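Local coordinates for protein 3-hydroxyadipyl-CoA dehydrogenase (Escherichia coli, PDB 3MOG) that catalyses the NAD-dependent oxidation of 3-hydroxyadipyl-CoA to 3-oxoadipyl-CoA in the breakdown of phenylacetate, at residues Gly19-Ala24 with His29-Tyr34; Glu296-Ser301 with Tyr371-Gly376; Val343-Lys346 with Val352-Ala355. All coordinates share one frame; numbering follows the deposited sequence.

Contact 1 of 3, residues Gly19-Ala24 with His29-Tyr34; sequences GIAEVA and HQVLLY
A21 and A24 face V31 and H29 across a helix and a strand that run almost antiparallel, with 170° between the axes of the two short segments and 9.1 Å at their closest approach. The helix turns two alanine methyl groups to this contact. The side chain of V31 straddles the pair. Its CG1, anti to the backbone N (chi1 178°), lies 3.9 Å from CB of A21, while CG2, the other branch, anti to the carbonyl carbon, meets CB of A24 at 3.7 Å. One branched residue thus touches two helix positions a turn apart, each methyl finding its own alanine. L33, two residues on along the strand, adds a lighter touch: its CD1 comes to 4.0 Å from CB of A21, so that this methyl is shared between two strand side chains.

At the other end the chain has just left the helix and turned back, and a weak hydrogen bond from N of H29 to O of A24 (3.3 Å) ties the return to the helix. O of A24 also lies in the plane of the H29 imidazole, at its edge, 3.4 Å from CD2 of H29. The far side of that ring is engaged too: ND1 donates a hydrogen bond to the backbone O of Q6, and W176 meets the ring at a steep angle. V10 of the neighbouring strand 8-11, and L41 and I45 of helix 38-57, also pack on L33.

This is the first beta-alpha-beta crossover of a Rossmann-type NAD-binding domain, in which helix 15-26 links strand 8-11 to the parallel strand 31-34.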
loop_
_atom_site.group_PDB
_atom_site.type_symbol
_atom_site.label_atom_id
_atom_site.label_comp_id
_atom_site.label_asym_id
_atom_site.label_seq_id
_atom_site.Cartn_x
_atom_site.Cartn_y
_atom_site.Cartn_z
ATOM N N GLY C 19 27.356 21.331 18.400
ATOM C CA GLY C 19 27.493 20.257 19.361
ATOM C C GLY C 19 28.510 19.229 18.923
ATOM O O GLY C 19 29.241 18.681 19.751
ATOM N N ILE C 20 28.571 18.970 17.622
ATOM C CA ILE C 20 29.558 18.030 17.092
ATOM C C ILE C 20 30.973 18.622 17.215
ATOM O O ILE C 20 31.923 17.926 17.639
ATOM C CB ILE C 20 29.208 17.560 15.653
ATOM C CG1 ILE C 20 27.974 16.641 15.686
ATOM C CG2 ILE C 20 30.390 16.814 15.008
ATOM C CD1 ILE C 20 27.150 16.615 14.349
ATOM N N ALA C 21 31.084 19.912 16.890
ATOM C CA ALA C 21 32.336 20.667 17.003
ATOM C C ALA C 21 32.880 20.646 18.432
ATOM O O ALA C 21 34.079 20.435 18.641
ATOM C CB ALA C 21 32.138 22.131 16.501
ATOM N N GLU C 22 31.987 20.846 19.400
ATOM C CA GLU C 22 32.322 20.791 20.825
ATOM C C GLU C 22 32.929 19.444 21.236
ATOM O O GLU C 22 33.939 19.417 21.941
ATOM C CB GLU C 22 31.086 21.095 21.672
ATOM C CG GLU C 22 31.331 21.088 23.188
ATOM C CD GLU C 22 30.055 21.275 23.987
ATOM O OE1 GLU C 22 30.002 20.776 25.127
ATOM O OE2 GLU C 22 29.101 21.912 23.478
ATOM N N VAL C 23 32.340 18.348 20.753
ATOM C CA VAL C 23 32.828 16.994 21.038
ATOM C C VAL C 23 34.215 16.777 20.466
ATOM O O VAL C 23 35.118 16.311 21.175
ATOM C CB VAL C 23 31.871 15.908 20.487
ATOM C CG1 VAL C 23 32.485 14.511 20.603
ATOM C CG2 VAL C 23 30.532 15.968 21.211
ATOM N N ALA C 24 34.383 17.125 19.191
ATOM C CA ALA C 24 35.661 16.953 18.512
ATOM C C ALA C 24 36.766 17.803 19.160
ATOM O O ALA C 24 37.830 17.276 19.463
ATOM C CB ALA C 24 35.538 17.217 16.998
ATOM N N HIS C 29 41.083 17.672 19.054
ATOM C CA HIS C 29 41.113 17.962 17.629
ATOM C C HIS C 29 40.980 19.440 17.331
ATOM O O HIS C 29 40.143 20.134 17.909
ATOM C CB HIS C 29 40.024 17.182 16.887
ATOM C CG HIS C 29 40.167 15.702 17.019
ATOM N ND1 HIS C 29 40.855 14.940 16.103
ATOM C CD2 HIS C 29 39.744 14.846 17.979
ATOM C CE1 HIS C 29 40.834 13.675 16.480
ATOM N NE2 HIS C 29 40.173 13.591 17.620
ATOM N N GLN C 30 41.825 19.904 16.417
ATOM C CA GLN C 30 41.645 21.190 15.776
ATOM C C GLN C 30 40.361 21.098 14.940
ATOM O O GLN C 30 40.215 20.193 14.112
ATOM C CB GLN C 30 42.878 21.512 14.918
ATOM C CG GLN C 30 42.804 22.814 14.136
ATOM C CD GLN C 30 44.074 23.639 14.275
ATOM O OE1 GLN C 30 44.698 24.018 13.278
ATOM N NE2 GLN C 30 44.458 23.929 15.524
ATOM N N VAL C 31 39.420 22.004 15.198
ATOM C CA VAL C 31 38.132 21.983 14.511
ATOM C C VAL C 31 37.916 23.205 13.627
ATOM O O VAL C 31 37.882 24.336 14.109
ATOM C CB VAL C 31 36.938 21.817 15.487
ATOM C CG1 VAL C 31 35.596 21.862 14.731
ATOM C CG2 VAL C 31 37.066 20.515 16.259
ATOM N N LEU C 32 37.770 22.958 12.328
ATOM C CA LEU C 32 37.377 23.996 11.390
ATOM C C LEU C 32 35.861 24.022 11.310
ATOM O O LEU C 32 35.253 23.131 10.724
ATOM C CB LEU C 32 37.987 23.726 10.013
ATOM C CG LEU C 32 39.522 23.650 9.946
ATOM C CD1 LEU C 32 39.988 23.125 8.604
ATOM C CD2 LEU C 32 40.178 24.986 10.236
ATOM N N LEU C 33 35.249 25.023 11.928
ATOM C CA LEU C 33 33.801 25.166 11.896
ATOM C C LEU C 33 33.382 26.081 10.730
ATOM O O LEU C 33 33.600 27.288 10.773
ATOM C CB LEU C 33 33.284 25.700 13.237
ATOM C CG LEU C 33 31.768 25.796 13.495
ATOM C CD1 LEU C 33 31.056 24.432 13.424
ATOM C CD2 LEU C 33 31.540 26.419 14.856
ATOM N N TYR C 34 32.792 25.489 9.696
ATOM C CA TYR C 34 32.484 26.186 8.452
ATOM C C TYR C 34 31.016 26.549 8.296
ATOM O O TYR C 34 30.134 25.706 8.460
ATOM C CB TYR C 34 32.927 25.351 7.238
ATOM C CG TYR C 34 32.440 25.887 5.898
ATOM C CD1 TYR C 34 31.378 25.280 5.220
ATOM C CD2 TYR C 34 33.035 27.009 5.311
ATOM C CE1 TYR C 34 30.925 25.767 3.999
ATOM C CE2 TYR C 34 32.584 27.505 4.077
ATOM C CZ TYR C 34 31.533 26.879 3.435
ATOM O OH TYR C 34 31.082 27.363 2.231
#

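Contact 2 of 3, residues Glu296-Ser301 with Tyr371-Gly376; sequences EAVSDS and YLQQQG
Q373 reaches the loop segment 296-301 with both ends of its side-chain amide. NE2 donates to O of E296 at 2.9 Å, and OE1 accepts from N of V298 at 3.1 Å. The two bonds differ in kind. V298 N lies in the plane of the glutamine carbonyl, on a lone pair of OE1, whereas NE2 approaches O of E296 from above the plane of that peptide carbonyl, 67° out of it, although the oxygen itself stays close to the plane of the glutamine amide. Gripped on both sides, the amide is fixed in its flip as well as its position, since exchanging O and N would set like against like at each end. A297 has its CA 3.4 Å from OE1 of Q373, and CG2 of V298 comes to 3.7 Å from the same oxygen, its side chain crossing that of Q373 at about a right angle.

That amide, at the end of helix 362-373 in the reduced Rossmann-fold domain, bridges the C=O of E296 and the N-H of V298, which flank A297 in the long loop leading to strand 307-309. With an alanine here in place of Q373, N of V298 and O of E296 would probably lose these partners, and this part of the loop would be held to the helix mainly by the packing of V298.

CG of Q373 is anti to the carbonyl carbon (chi1 -78°) and the chain is extended beyond it, which carries the amide out to the loop. V379 of strand 378-381 packs against Q373, and R366 and I369, earlier on the same helix, touch V298.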
loop_
_atom_site.group_PDB
_atom_site.type_symbol
_atom_site.label_atom_id
_atom_site.label_comp_id
_atom_site.label_asym_id
_atom_site.label_seq_id
_atom_site.Cartn_x
_atom_site.Cartn_y
_atom_site.Cartn_z
ATOM N N GLU C 296 -9.350 3.355 43.441
ATOM C CA GLU C 296 -9.346 3.359 44.910
ATOM C C GLU C 296 -9.344 1.931 45.444
ATOM O O GLU C 296 -9.849 1.014 44.778
ATOM C CB GLU C 296 -10.557 4.121 45.465
ATOM C CG GLU C 296 -10.366 5.637 45.586
ATOM C CD GLU C 296 -10.466 6.372 44.254
ATOM O OE1 GLU C 296 -11.250 5.944 43.376
ATOM O OE2 GLU C 296 -9.764 7.392 44.089
ATOM N N ALA C 297 -8.762 1.749 46.628
ATOM C CA ALA C 297 -8.689 0.436 47.265
ATOM C C ALA C 297 -10.080 -0.135 47.483
ATOM O O ALA C 297 -10.959 0.525 48.042
ATOM C CB ALA C 297 -7.921 0.500 48.578
ATOM N N VAL C 298 -10.284 -1.347 46.983
ATOM C CA VAL C 298 -11.489 -2.097 47.291
ATOM C C VAL C 298 -11.304 -2.622 48.723
ATOM O O VAL C 298 -10.173 -2.930 49.129
ATOM C CB VAL C 298 -11.730 -3.237 46.275
ATOM C CG1 VAL C 298 -13.192 -3.656 46.275
ATOM C CG2 VAL C 298 -11.345 -2.785 44.877
ATOM N N SER C 299 -12.399 -2.688 49.482
ATOM C CA SER C 299 -12.356 -3.032 50.907
ATOM C C SER C 299 -11.935 -4.483 51.174
ATOM O O SER C 299 -12.071 -5.350 50.306
ATOM C CB SER C 299 -13.710 -2.743 51.563
ATOM O OG SER C 299 -14.741 -3.509 50.961
ATOM N N ASP C 300 -11.430 -4.727 52.385
ATOM C CA ASP C 300 -10.994 -6.058 52.834
ATOM C C ASP C 300 -12.121 -7.092 52.886
ATOM O O ASP C 300 -11.864 -8.294 52.956
ATOM C CB ASP C 300 -10.321 -5.966 54.208
ATOM C CG ASP C 300 -8.961 -5.296 54.151
ATOM O OD1 ASP C 300 -8.888 -4.098 53.797
ATOM O OD2 ASP C 300 -7.960 -5.969 54.475
ATOM N N SER C 301 -13.362 -6.615 52.850
ATOM C CA SER C 301 -14.543 -7.476 52.802
ATOM C C SER C 301 -14.728 -8.128 51.431
ATOM O O SER C 301 -15.418 -9.143 51.308
ATOM C CB SER C 301 -15.795 -6.669 53.156
ATOM O OG SER C 301 -16.124 -5.737 52.134
ATOM N N TYR C 371 -7.180 -8.145 44.600
ATOM C CA TYR C 371 -6.008 -9.018 44.565
ATOM C C TYR C 371 -4.749 -8.305 44.084
ATOM O O TYR C 371 -3.673 -8.471 44.669
ATOM C CB TYR C 371 -6.274 -10.247 43.688
ATOM C CG TYR C 371 -5.038 -11.081 43.442
ATOM C CD1 TYR C 371 -4.408 -11.089 42.187
ATOM C CD2 TYR C 371 -4.478 -11.844 44.469
ATOM C CE1 TYR C 371 -3.263 -11.845 41.964
ATOM C CE2 TYR C 371 -3.331 -12.601 44.259
ATOM C CZ TYR C 371 -2.733 -12.603 43.005
ATOM O OH TYR C 371 -1.601 -13.355 42.801
ATOM N N LEU C 372 -4.899 -7.512 43.023
ATOM C CA LEU C 372 -3.781 -6.811 42.413
ATOM C C LEU C 372 -3.237 -5.708 43.303
ATOM O O LEU C 372 -2.017 -5.570 43.447
ATOM C CB LEU C 372 -4.185 -6.243 41.047
ATOM C CG LEU C 372 -4.406 -7.267 39.930
ATOM C CD1 LEU C 372 -5.040 -6.615 38.713
ATOM C CD2 LEU C 372 -3.098 -7.945 39.573
ATOM N N GLN C 373 -4.152 -4.936 43.896
ATOM C CA GLN C 373 -3.818 -3.815 44.782
ATOM C C GLN C 373 -3.041 -4.286 46.004
ATOM O O GLN C 373 -2.120 -3.606 46.463
ATOM C CB GLN C 373 -5.086 -3.089 45.231
ATOM C CG GLN C 373 -5.686 -2.151 44.197
ATOM C CD GLN C 373 -7.055 -1.634 44.606
ATOM O OE1 GLN C 373 -7.743 -2.242 45.428
ATOM N NE2 GLN C 373 -7.460 -0.511 44.027
ATOM N N GLN C 374 -3.397 -5.470 46.496
ATOM C CA GLN C 374 -2.737 -6.069 47.650
ATOM C C GLN C 374 -1.328 -6.591 47.319
ATOM O O GLN C 374 -0.627 -7.108 48.196
ATOM C CB GLN C 374 -3.621 -7.181 48.239
ATOM C CG GLN C 374 -3.605 -7.252 49.777
ATOM C CD GLN C 374 -4.079 -5.964 50.454
ATOM O OE1 GLN C 374 -5.086 -5.365 50.055
ATOM N NE2 GLN C 374 -3.354 -5.539 51.489
ATOM N N GLN C 375 -0.922 -6.443 46.056
ATOM C CA GLN C 375 0.411 -6.838 45.603
ATOM C C GLN C 375 1.274 -5.634 45.245
ATOM O O GLN C 375 2.358 -5.788 44.685
ATOM C CB GLN C 375 0.327 -7.802 44.416
ATOM C CG GLN C 375 -0.410 -9.091 44.719
ATOM C CD GLN C 375 -0.047 -10.208 43.771
ATOM O OE1 GLN C 375 -0.009 -10.024 42.551
ATOM N NE2 GLN C 375 0.222 -11.384 44.329
ATOM N N GLY C 376 0.796 -4.439 45.575
ATOM C CA GLY C 376 1.580 -3.219 45.387
ATOM C C GLY C 376 1.260 -2.450 44.116
ATOM O O GLY C 376 1.727 -1.325 43.918
#

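Contact 3 of 3, residues Val343-Lys346 with Val352-Ala355; sequences VIDK and VTIA
N of V343 donates to O of A355 at 2.8 Å, nearly along the C=O axis, and N of A355 returns the bond to O of V343. These two bonds close one hydrogen-bonded pair of an antiparallel beta hairpin, strands 341-345 and 351-356, in the mixed sheet of the reduced Rossmann-fold domain. D345 and T353 form the next such pair, with N of D345 to O of T353 at 2.9 Å and N of T353 to O of D345 longer, at 3.2 Å. Between them I344 and I354 make the non-hydrogen-bonded pair, their CA atoms only 4.5 Å apart, and CA of I354 points its hydrogen at O of V343.

The two faces differ in character. On that of I344 and I354 the contact is apolar: the I344 chain, extended with CG1 anti to the backbone N (chi1 179°), brings CD1 to 3.5 Å from CG1 of V352, the two side chains meeting at a slant. L372 and I369 of helix 362-373 pack onto I354, and L372 onto I344 as well.

On the face of D345 and T353 the side chains lie side by side and point the same way. The carboxylate there is held from beyond the hairpin by backbone amides: OD1 takes the N-H of both L389 and I390, and OD2 that of W391. Three such donors would be expected to favour the charged form of the buried group. Nearer at hand, OG1 of T353 rests 3.3 Å from CB of D345. Where the strands part towards the turn, K346 turns its long chain away and leaves its CB 3.6 Å from CG2 of V352.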
loop_
_atom_site.group_PDB
_atom_site.type_symbol
_atom_site.label_atom_id
_atom_site.label_comp_id
_atom_site.label_asym_id
_atom_site.label_seq_id
_atom_site.Cartn_x
_atom_site.Cartn_y
_atom_site.Cartn_z
ATOM N N VAL C 343 -8.598 -9.304 31.904
ATOM C CA VAL C 343 -7.329 -9.349 31.180
ATOM C C VAL C 343 -6.348 -8.319 31.775
ATOM O O VAL C 343 -6.712 -7.172 31.991
ATOM C CB VAL C 343 -7.541 -9.150 29.653
ATOM C CG1 VAL C 343 -6.272 -8.678 28.967
ATOM C CG2 VAL C 343 -8.025 -10.454 29.015
ATOM N N ILE C 344 -5.121 -8.744 32.063
ATOM C CA ILE C 344 -4.113 -7.845 32.613
ATOM C C ILE C 344 -2.920 -7.669 31.660
ATOM O O ILE C 344 -2.512 -8.591 30.947
ATOM C CB ILE C 344 -3.651 -8.289 34.039
ATOM C CG1 ILE C 344 -2.591 -7.359 34.606
ATOM C CG2 ILE C 344 -3.113 -9.712 34.046
ATOM C CD1 ILE C 344 -2.167 -7.712 36.017
ATOM N N ASP C 345 -2.384 -6.458 31.673
ATOM C CA ASP C 345 -1.278 -6.035 30.851
ATOM C C ASP C 345 -0.225 -5.523 31.811
ATOM O O ASP C 345 -0.333 -4.401 32.318
ATOM C CB ASP C 345 -1.772 -4.884 29.979
ATOM C CG ASP C 345 -0.758 -4.412 28.972
ATOM O OD1 ASP C 345 -0.791 -3.206 28.634
ATOM O OD2 ASP C 345 0.046 -5.237 28.498
ATOM N N LYS C 346 0.790 -6.338 32.081
ATOM C CA LYS C 346 1.791 -5.961 33.088
ATOM C C LYS C 346 3.191 -6.407 32.730
ATOM O O LYS C 346 3.361 -7.436 32.068
ATOM C CB LYS C 346 1.425 -6.508 34.480
ATOM C CG LYS C 346 1.381 -8.035 34.594
ATOM C CD LYS C 346 1.600 -8.522 36.026
ATOM C CE LYS C 346 1.281 -10.019 36.153
ATOM N NZ LYS C 346 1.618 -10.591 37.493
ATOM N N VAL C 352 -0.161 -1.066 36.207
ATOM C CA VAL C 352 -0.725 -2.238 35.557
ATOM C C VAL C 352 -2.048 -1.806 34.888
ATOM O O VAL C 352 -2.850 -1.097 35.515
ATOM C CB VAL C 352 -0.964 -3.314 36.647
ATOM C CG1 VAL C 352 -2.143 -4.193 36.342
ATOM C CG2 VAL C 352 0.283 -4.139 36.882
ATOM N N THR C 353 -2.281 -2.183 33.624
ATOM C CA THR C 353 -3.625 -1.971 33.055
ATOM C C THR C 353 -4.455 -3.253 32.991
ATOM O O THR C 353 -3.916 -4.356 32.879
ATOM C CB THR C 353 -3.682 -1.153 31.708
ATOM O OG1 THR C 353 -3.238 -1.945 30.603
ATOM C CG2 THR C 353 -2.872 0.116 31.785
ATOM N N ILE C 354 -5.774 -3.097 33.110
ATOM C CA ILE C 354 -6.698 -4.234 33.118
ATOM C C ILE C 354 -7.940 -3.926 32.293
ATOM O O ILE C 354 -8.258 -2.767 32.046
ATOM C CB ILE C 354 -7.154 -4.660 34.566
ATOM C CG1 ILE C 354 -8.113 -3.627 35.176
ATOM C CG2 ILE C 354 -5.951 -4.934 35.491
ATOM C CD1 ILE C 354 -9.044 -4.198 36.218
ATOM N N ALA C 355 -8.618 -4.972 31.837
ATOM C CA ALA C 355 -9.900 -4.805 31.177
ATOM C C ALA C 355 -10.770 -5.938 31.616
ATOM O O ALA C 355 -10.320 -7.089 31.673
ATOM C CB ALA C 355 -9.755 -4.798 29.647
#

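In the fold
The three contacts come from the two halves of a chain with repeated domain types. Contact 1 lies in the N-terminal NAD-binding domain, where helix 15-26 packs on strand 31-34 of the eight-stranded sheet. Contacts 2 and 3 lie on the other side of the chain's centre, with centres about 57 and 49 Å from that of contact 1. Contact 1 closes first along the chain, and contact 3 is nested inside the loop closed by contact 2. Contact 3 and the helical side of contact 2 belong to the reduced Rossmann-fold domain; their centres are about 15 Å apart and they touch through helix 362-373. The NAD-binding and reduced Rossmann-type domains are thus separately packed units.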